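Local coordinates for protein serine hydrolase CCSP0084 (Cycloclasticus sp. P1, PDB 4I3F) that probably hydrolyses ester bonds and meta-cleavage products of aromatic hydrocarbon breakdown, as a serine hydrolase with the alpha/beta hydrolase fold, at residues A[33-38]-A[78-83]; A[27-32]-A[104-109]; A[64-69]-A[288-293]. One frame throughout, in Å; residues are numbered along the deposited sequence. Where two conformers were deposited one is given.

In the fold
Contact 1 is buried sheet interior, where strands 32-39 and 75-79 pair through backbone bonds. Contacts 2 and 3 are only partly buried and place helices on opposite faces of that sheet. Contacts 1 and 2 have centres about 9 Å apart and share neighbouring strands: T34 OG1 lies 2.7 Å from T29 OG1, and P79 packs on Q107 of helix 96-113. Contact 3 sits about 19 Å from contact 1 and is joined to it where L67 meets A78, on the other side of strand 75-79. The chemistry shifts accordingly, from direct backbone pairing in contact 1 to water bridging in contact 2 and ring-amide packing in contact 3.

Contact 1. Residues A[33-38]-A[78-83]; sequences NTFLNE and APDIAG
Strands 32-39 and 75-79, antiparallel neighbours in the central sheet of the alpha/beta hydrolase fold, pair here through N37 with A78 and L36 with P79. N37 and A78 form the hydrogen-bonded pair: A78 N donates a hydrogen bond to N37 O at 2.8 Å, and N37 N returns a bond to A78 O at 3.1 Å, reaching it from 52° out of the carbonyl plane. The N37 side chain adds a second donor to that oxygen, ND2 meeting A78 O at 3.1 Å; CG stands beside the backbone N (chi1 -58°), which turns the amide toward the neighbouring strand. Beyond the non-hydrogen-bonded L36-P79 pair, D80 N, just past strand 75-79, adds one more backbone bond, to F35 O at 2.9 Å. On the P79 face, T34 CG2 lies alongside P79 CB at 3.6 Å, while T34 OG1 turns to T29. On the N37 face, the F35 ring runs beside the D80 carboxylate, CD2 to OD2 being 3.6 Å with the planes 44° apart. A water accepts a hydrogen bond from N37 ND2 (3.0 Å) and donates one to D80 OD1; the carboxylate is further held by the backbone N of A59 and of L86. The proline costs no bond to strand 32-39, occupying a non-hydrogen-bonded site; two N37 donors grip A78 O, and the bonds of ND2 to that oxygen and the water restrain the amide.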
# COMPACT_ATOMS: atom_id res chain seq x y z
N ASN A 33 18.88 -1.74 3.63
CA ASN A 33 18.17 -2.86 4.26
C ASN A 33 16.67 -2.66 4.33
O ASN A 33 16.19 -1.56 4.59
CB ASN A 33 18.71 -3.11 5.67
CG ASN A 33 20.06 -3.76 5.65
OD1 ASN A 33 20.32 -4.66 4.86
ND2 ASN A 33 20.95 -3.31 6.53
N THR A 34 15.94 -3.75 4.10
CA THR A 34 14.48 -3.74 4.23
C THR A 34 14.03 -4.42 5.51
O THR A 34 14.44 -5.54 5.81
CB THR A 34 13.82 -4.43 3.03
OG1 THR A 34 13.92 -3.59 1.88
CG2 THR A 34 12.34 -4.70 3.31
N PHE A 35 13.19 -3.74 6.29
CA PHE A 35 12.59 -4.37 7.46
C PHE A 35 11.41 -5.20 6.98
O PHE A 35 10.54 -4.69 6.26
CB PHE A 35 12.14 -3.33 8.48
CG PHE A 35 11.53 -3.93 9.71
CD1 PHE A 35 12.33 -4.50 10.69
CD2 PHE A 35 10.15 -3.94 9.87
CE1 PHE A 35 11.77 -5.06 11.82
CE2 PHE A 35 9.58 -4.49 11.00
CZ PHE A 35 10.39 -5.06 11.98
N LEU A 36 11.39 -6.47 7.35
CA LEU A 36 10.41 -7.40 6.81
C LEU A 36 9.60 -8.10 7.90
O LEU A 36 10.16 -8.63 8.85
CB LEU A 36 11.13 -8.45 5.96
CG LEU A 36 10.24 -9.53 5.35
CD1 LEU A 36 9.33 -8.93 4.29
CD2 LEU A 36 11.08 -10.66 4.79
N ASN A 37 8.28 -8.07 7.76
CA ASN A 37 7.42 -8.93 8.57
C ASN A 37 7.00 -10.16 7.76
O ASN A 37 6.66 -10.04 6.58
CB ASN A 37 6.17 -8.17 8.99
CG ASN A 37 6.48 -6.91 9.78
OD1 ASN A 37 6.71 -6.97 10.98
ND2 ASN A 37 6.47 -5.77 9.10
N GLU A 38 7.03 -11.34 8.39
CA GLU A 38 6.62 -12.57 7.73
C GLU A 38 5.70 -13.41 8.61
O GLU A 38 5.85 -13.44 9.83
CB GLU A 38 7.84 -13.43 7.39
CG GLU A 38 8.50 -13.11 6.08
CD GLU A 38 9.65 -14.06 5.79
OE1 GLU A 38 10.72 -13.90 6.42
OE2 GLU A 38 9.47 -14.97 4.96
N ALA A 78 5.40 -8.84 4.38
CA ALA A 78 4.94 -7.45 4.46
C ALA A 78 6.10 -6.55 4.86
O ALA A 78 6.39 -6.39 6.05
CB ALA A 78 3.81 -7.33 5.47
N PRO A 79 6.79 -5.98 3.87
CA PRO A 79 7.94 -5.14 4.20
C PRO A 79 7.56 -3.68 4.46
O PRO A 79 6.55 -3.21 3.95
CB PRO A 79 8.78 -5.20 2.93
CG PRO A 79 7.71 -5.31 1.81
CD PRO A 79 6.68 -6.23 2.42
N ASP A 80 8.38 -2.99 5.26
CA ASP A 80 8.34 -1.53 5.25
C ASP A 80 8.90 -1.11 3.90
O ASP A 80 9.98 -1.54 3.49
CB ASP A 80 9.19 -0.92 6.37
CG ASP A 80 8.56 -1.07 7.76
OD1 ASP A 80 7.43 -1.58 7.87
OD2 ASP A 80 9.21 -0.64 8.74
N ILE A 81 8.14 -0.30 3.18
CA ILE A 81 8.53 0.14 1.85
C ILE A 81 9.63 1.19 2.02
O ILE A 81 9.67 1.90 3.02
CB ILE A 81 7.28 0.65 1.09
CG1 ILE A 81 6.32 -0.52 0.86
CG2 ILE A 81 7.64 1.27 -0.24
CD1 ILE A 81 4.97 -0.10 0.31
N ALA A 82 10.55 1.24 1.06
CA ALA A 82 11.73 2.10 1.19
C ALA A 82 11.33 3.53 1.51
O ALA A 82 10.39 4.08 0.93
CB ALA A 82 12.58 2.03 -0.08
N GLY A 83 12.03 4.12 2.48
CA GLY A 83 11.72 5.47 2.92
C GLY A 83 10.72 5.51 4.06
O GLY A 83 10.52 6.56 4.67
O HOH W 1 6.21 -2.93 10.03

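Contact 2. Residues A[27-32]-A[104-109]; sequences IQTGSF and VQQQID
D109 OD2 accepts a hydrogen bond from a water at 2.6 Å, and the same water donates to T29 O at 2.9 Å, so a single solvent molecule bridges helix 96-113 to the first beta hairpin of the sheet. No direct hydrogen bond joins the segments. The hairpin turns through a type II' turn from T29 to F32, and T29 N bonds to F32 O across its base; G30 holds its positive-phi position. D109 OD2 also approaches G30 N, but at 3.6 Å this is proximity without a bond, and a CB on G30 would press tightly against that oxygen. The other carboxylate oxygen is held within the helix: Q105 NE2 reaches D109 OD1 at 2.9 Å from 49° above the carboxylate plane. With both oxygens engaged, rotation of the carboxylate is restrained. Behind the polar group the aliphatic parts meet, T29 CB against D109 CB at 3.8 Å, whereas T29 OG1 bonds to T34 on the next strand. One turn earlier in the helix, the extended Q106 chain crosses the F32 ring at about a right angle. Q106 NE2 comes to the ring's edge, 3.9 Å from F32 CE1, with amide and ring planes 65° apart. The amide is fixed by other partners: OE1 takes a bond from A82 N, and NE2 gives to T34 OG1 and D80 O. The first torsion of F32 sets CG between the backbone N and the carbonyl carbon (chi1 61°). This folds the ring back over its own turn, leaving T29 O 3.5 Å above the ring plane and displaced toward its rim.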
# COMPACT_ATOMS: atom_id res chain seq x y z
N ILE A 27 16.66 -7.41 5.93
CA ILE A 27 17.21 -8.13 4.80
C ILE A 27 17.75 -7.15 3.76
O ILE A 27 17.10 -6.16 3.43
CB ILE A 27 16.16 -9.10 4.21
CG1 ILE A 27 16.74 -9.93 3.07
CG2 ILE A 27 14.90 -8.37 3.79
CD1 ILE A 27 15.95 -11.19 2.82
N GLN A 28 18.95 -7.42 3.27
CA GLN A 28 19.58 -6.51 2.31
C GLN A 28 18.84 -6.54 0.98
O GLN A 28 18.67 -7.60 0.37
CB GLN A 28 21.04 -6.90 2.11
CG GLN A 28 21.79 -5.98 1.16
CD GLN A 28 23.25 -6.34 1.08
OE1 GLN A 28 23.88 -6.64 2.09
NE2 GLN A 28 23.80 -6.32 -0.13
N THR A 29 18.39 -5.37 0.52
CA THR A 29 17.73 -5.27 -0.76
C THR A 29 18.42 -4.17 -1.53
O THR A 29 18.09 -2.98 -1.40
CB THR A 29 16.23 -4.93 -0.61
OG1 THR A 29 16.08 -3.80 0.26
CG2 THR A 29 15.47 -6.11 -0.00
N GLY A 30 19.41 -4.55 -2.33
CA GLY A 30 20.22 -3.57 -3.04
C GLY A 30 21.10 -2.78 -2.10
O GLY A 30 21.83 -3.35 -1.30
N SER A 31 21.01 -1.45 -2.17
CA SER A 31 21.92 -0.57 -1.46
C SER A 31 21.48 -0.26 -0.03
O SER A 31 22.16 0.47 0.69
CB SER A 31 22.12 0.73 -2.23
OG SER A 31 20.89 1.39 -2.43
N PHE A 32 20.34 -0.81 0.39
CA PHE A 32 19.84 -0.54 1.74
C PHE A 32 19.17 -1.78 2.33
O PHE A 32 18.91 -2.74 1.61
CB PHE A 32 18.84 0.62 1.71
CG PHE A 32 17.63 0.35 0.86
CD1 PHE A 32 16.45 -0.08 1.44
CD2 PHE A 32 17.69 0.51 -0.52
CE1 PHE A 32 15.34 -0.34 0.66
CE2 PHE A 32 16.58 0.26 -1.31
CZ PHE A 32 15.40 -0.18 -0.72
N VAL A 104 9.81 -0.31 -6.82
CA VAL A 104 9.72 -1.48 -7.70
C VAL A 104 10.93 -2.38 -7.50
O VAL A 104 10.78 -3.58 -7.22
CB VAL A 104 9.54 -1.07 -9.19
CG1 VAL A 104 9.71 -2.26 -10.13
CG2 VAL A 104 8.16 -0.42 -9.39
N GLN A 105 12.14 -1.83 -7.60
CA GLN A 105 13.34 -2.66 -7.47
C GLN A 105 13.45 -3.28 -6.08
O GLN A 105 13.94 -4.40 -5.93
CB GLN A 105 14.62 -1.87 -7.83
CG GLN A 105 15.85 -2.76 -7.98
CD GLN A 105 15.69 -3.79 -9.10
OE1 GLN A 105 15.31 -3.45 -10.22
NE2 GLN A 105 15.99 -5.05 -8.79
N GLN A 106 13.00 -2.56 -5.06
CA GLN A 106 13.01 -3.10 -3.70
C GLN A 106 12.25 -4.42 -3.61
O GLN A 106 12.71 -5.38 -2.98
CB GLN A 106 12.41 -2.09 -2.71
CG GLN A 106 12.33 -2.65 -1.27
CD GLN A 106 11.55 -1.76 -0.33
OE1 GLN A 106 10.75 -0.93 -0.76
NE2 GLN A 106 11.78 -1.93 0.97
N GLN A 107 11.08 -4.50 -4.25
CA GLN A 107 10.28 -5.71 -4.13
C GLN A 107 10.88 -6.86 -4.91
O GLN A 107 10.81 -8.01 -4.48
CB GLN A 107 8.82 -5.46 -4.56
CG GLN A 107 8.13 -4.32 -3.81
CD GLN A 107 8.43 -4.33 -2.32
OE1 GLN A 107 8.39 -5.37 -1.68
NE2 GLN A 107 8.75 -3.17 -1.78
N ILE A 108 11.48 -6.56 -6.06
CA ILE A 108 12.19 -7.57 -6.83
C ILE A 108 13.40 -8.08 -6.03
O ILE A 108 13.63 -9.30 -5.95
CB ILE A 108 12.65 -7.04 -8.19
CG1 ILE A 108 11.44 -6.61 -9.02
CG2 ILE A 108 13.47 -8.09 -8.94
CD1 ILE A 108 10.46 -7.74 -9.26
N ASP A 109 14.16 -7.16 -5.45
CA ASP A 109 15.31 -7.52 -4.62
C ASP A 109 14.89 -8.34 -3.39
O ASP A 109 15.63 -9.21 -2.95
CB ASP A 109 16.07 -6.28 -4.16
CG ASP A 109 16.81 -5.59 -5.29
OD1 ASP A 109 17.02 -6.23 -6.35
OD2 ASP A 109 17.19 -4.41 -5.12
O HOH W 2 16.41 -2.35 -3.66

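Contact 3. Residues A[64-69]-A[288-293]; sequences QYALPF and AFNNLT
The backbones of 64-69 and 288-293 come nearest at A66 and N290, whose CA atoms are 5.9 Å apart, close enough for the N290 side chain to meet main-chain atoms. Its amide divides its two ends: ND2 makes a weak hydrogen bond to Y65 O at 3.3 Å, while OD1 rests against A66, 3.6 Å from its CB. The same OD1 lies in the plane of the F289 ring, at its edge, within its own helix. F69 reaches across from the other helix, its CG trans to the backbone N (chi1 -179°), which sends the ring past the N290 side chain in the opposite direction. The planes of the ring and the N290 amide are nearly parallel, 16° apart, and CD2 sits 3.6 Å from N290 CB. Farther out, CE2 approaches N290 O at 3.3 Å, and CZ lies at the same distance from N291 OD1. The N291 amide stands at 70° to the ring, and its ND2 is held by K287 O one turn back. With an alanine here instead of F69, N290 CB and the N291 amide would probably lose their packing partner and a gap would open between the helices. On the buried side, T293 OG1 donates to F289 O at 2.9 Å and sits over the centre of the F289 ring, while the backbone N of T293 reaches that carbonyl from its opposite face. F289 touches T246 of strand 243-248, and L67 packs on C76 and A78 of strand 75-79, so each helix rests on a strand of the central sheet. A helix following an early strand, packed against the C-terminal helix beside the central sheet, is consistent with the alpha/beta hydrolase fold.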
# COMPACT_ATOMS: atom_id res chain seq x y z
N GLN A 64 -1.58 -5.54 10.12
CA GLN A 64 -1.58 -6.35 11.33
C GLN A 64 -2.82 -7.23 11.50
O GLN A 64 -2.79 -8.21 12.24
CB GLN A 64 -1.37 -5.49 12.58
CG GLN A 64 -2.49 -4.52 12.88
CD GLN A 64 -2.46 -4.04 14.32
OE1 GLN A 64 -2.43 -4.85 15.25
NE2 GLN A 64 -2.45 -2.73 14.51
N TYR A 65 -3.91 -6.89 10.82
CA TYR A 65 -5.12 -7.70 10.92
C TYR A 65 -5.21 -8.74 9.82
O TYR A 65 -5.77 -9.83 10.02
CB TYR A 65 -6.35 -6.80 10.88
CG TYR A 65 -6.36 -5.80 12.00
CD1 TYR A 65 -6.10 -4.46 11.76
CD2 TYR A 65 -6.58 -6.22 13.30
CE1 TYR A 65 -6.09 -3.55 12.79
CE2 TYR A 65 -6.57 -5.31 14.34
CZ TYR A 65 -6.33 -3.98 14.08
OH TYR A 65 -6.32 -3.09 15.12
N ALA A 66 -4.67 -8.40 8.66
CA ALA A 66 -4.71 -9.28 7.50
C ALA A 66 -3.70 -10.42 7.62
O ALA A 66 -3.98 -11.54 7.20
CB ALA A 66 -4.45 -8.49 6.25
N LEU A 67 -2.53 -10.12 8.19
CA LEU A 67 -1.44 -11.10 8.28
C LEU A 67 -1.81 -12.40 8.99
O LEU A 67 -1.60 -13.47 8.43
CB LEU A 67 -0.18 -10.48 8.90
CG LEU A 67 0.62 -9.47 8.08
CD1 LEU A 67 1.80 -8.99 8.90
CD2 LEU A 67 1.10 -10.06 6.77
N PRO A 68 -2.34 -12.33 10.23
CA PRO A 68 -2.65 -13.58 10.92
C PRO A 68 -3.71 -14.38 10.19
O PRO A 68 -3.65 -15.62 10.19
CB PRO A 68 -3.24 -13.12 12.27
CG PRO A 68 -2.73 -11.75 12.46
CD PRO A 68 -2.66 -11.16 11.08
N PHE A 69 -4.66 -13.69 9.57
CA PHE A 69 -5.74 -14.36 8.87
C PHE A 69 -5.21 -15.08 7.63
O PHE A 69 -5.47 -16.27 7.44
CB PHE A 69 -6.83 -13.37 8.47
CG PHE A 69 -7.98 -14.00 7.76
CD1 PHE A 69 -8.94 -14.73 8.45
CD2 PHE A 69 -8.11 -13.89 6.38
CE1 PHE A 69 -10.00 -15.32 7.80
CE2 PHE A 69 -9.17 -14.48 5.72
CZ PHE A 69 -10.11 -15.19 6.42
N ALA A 288 -14.64 -8.54 6.23
CA ALA A 288 -15.07 -8.57 4.84
C ALA A 288 -13.89 -8.49 3.88
O ALA A 288 -13.81 -9.25 2.91
CB ALA A 288 -16.08 -7.46 4.56
N PHE A 289 -12.96 -7.58 4.17
CA PHE A 289 -11.79 -7.42 3.31
C PHE A 289 -10.91 -8.67 3.36
O PHE A 289 -10.47 -9.16 2.31
CB PHE A 289 -11.00 -6.18 3.70
CG PHE A 289 -9.72 -6.02 2.92
CD1 PHE A 289 -9.73 -5.40 1.67
CD2 PHE A 289 -8.53 -6.53 3.41
CE1 PHE A 289 -8.55 -5.28 0.93
CE2 PHE A 289 -7.35 -6.41 2.68
CZ PHE A 289 -7.36 -5.78 1.44
N ASN A 290 -10.63 -9.15 4.56
CA ASN A 290 -9.78 -10.32 4.76
C ASN A 290 -10.35 -11.53 4.02
O ASN A 290 -9.64 -12.24 3.29
CB ASN A 290 -9.64 -10.63 6.25
CG ASN A 290 -8.68 -9.70 6.95
OD1 ASN A 290 -8.06 -8.84 6.32
ND2 ASN A 290 -8.55 -9.85 8.26
N ASN A 291 -11.64 -11.76 4.20
CA ASN A 291 -12.28 -12.86 3.49
C ASN A 291 -12.35 -12.68 1.98
O ASN A 291 -12.05 -13.62 1.24
CB ASN A 291 -13.63 -13.20 4.10
CG ASN A 291 -13.49 -13.95 5.42
OD1 ASN A 291 -13.22 -15.15 5.43
ND2 ASN A 291 -13.67 -13.26 6.52
N LEU A 292 -12.70 -11.49 1.49
CA LEU A 292 -12.74 -11.26 0.04
C LEU A 292 -11.38 -11.50 -0.59
O LEU A 292 -11.27 -12.16 -1.63
CB LEU A 292 -13.23 -9.84 -0.28
CG LEU A 292 -13.45 -9.56 -1.75
CD1 LEU A 292 -14.64 -10.35 -2.27
CD2 LEU A 292 -13.66 -8.07 -1.97
N THR A 293 -10.34 -10.98 0.06
CA THR A 293 -8.96 -11.12 -0.41
C THR A 293 -8.52 -12.58 -0.42
O THR A 293 -7.99 -13.06 -1.44
CB THR A 293 -8.02 -10.26 0.46
OG1 THR A 293 -8.38 -8.88 0.29
CG2 THR A 293 -6.55 -10.46 0.07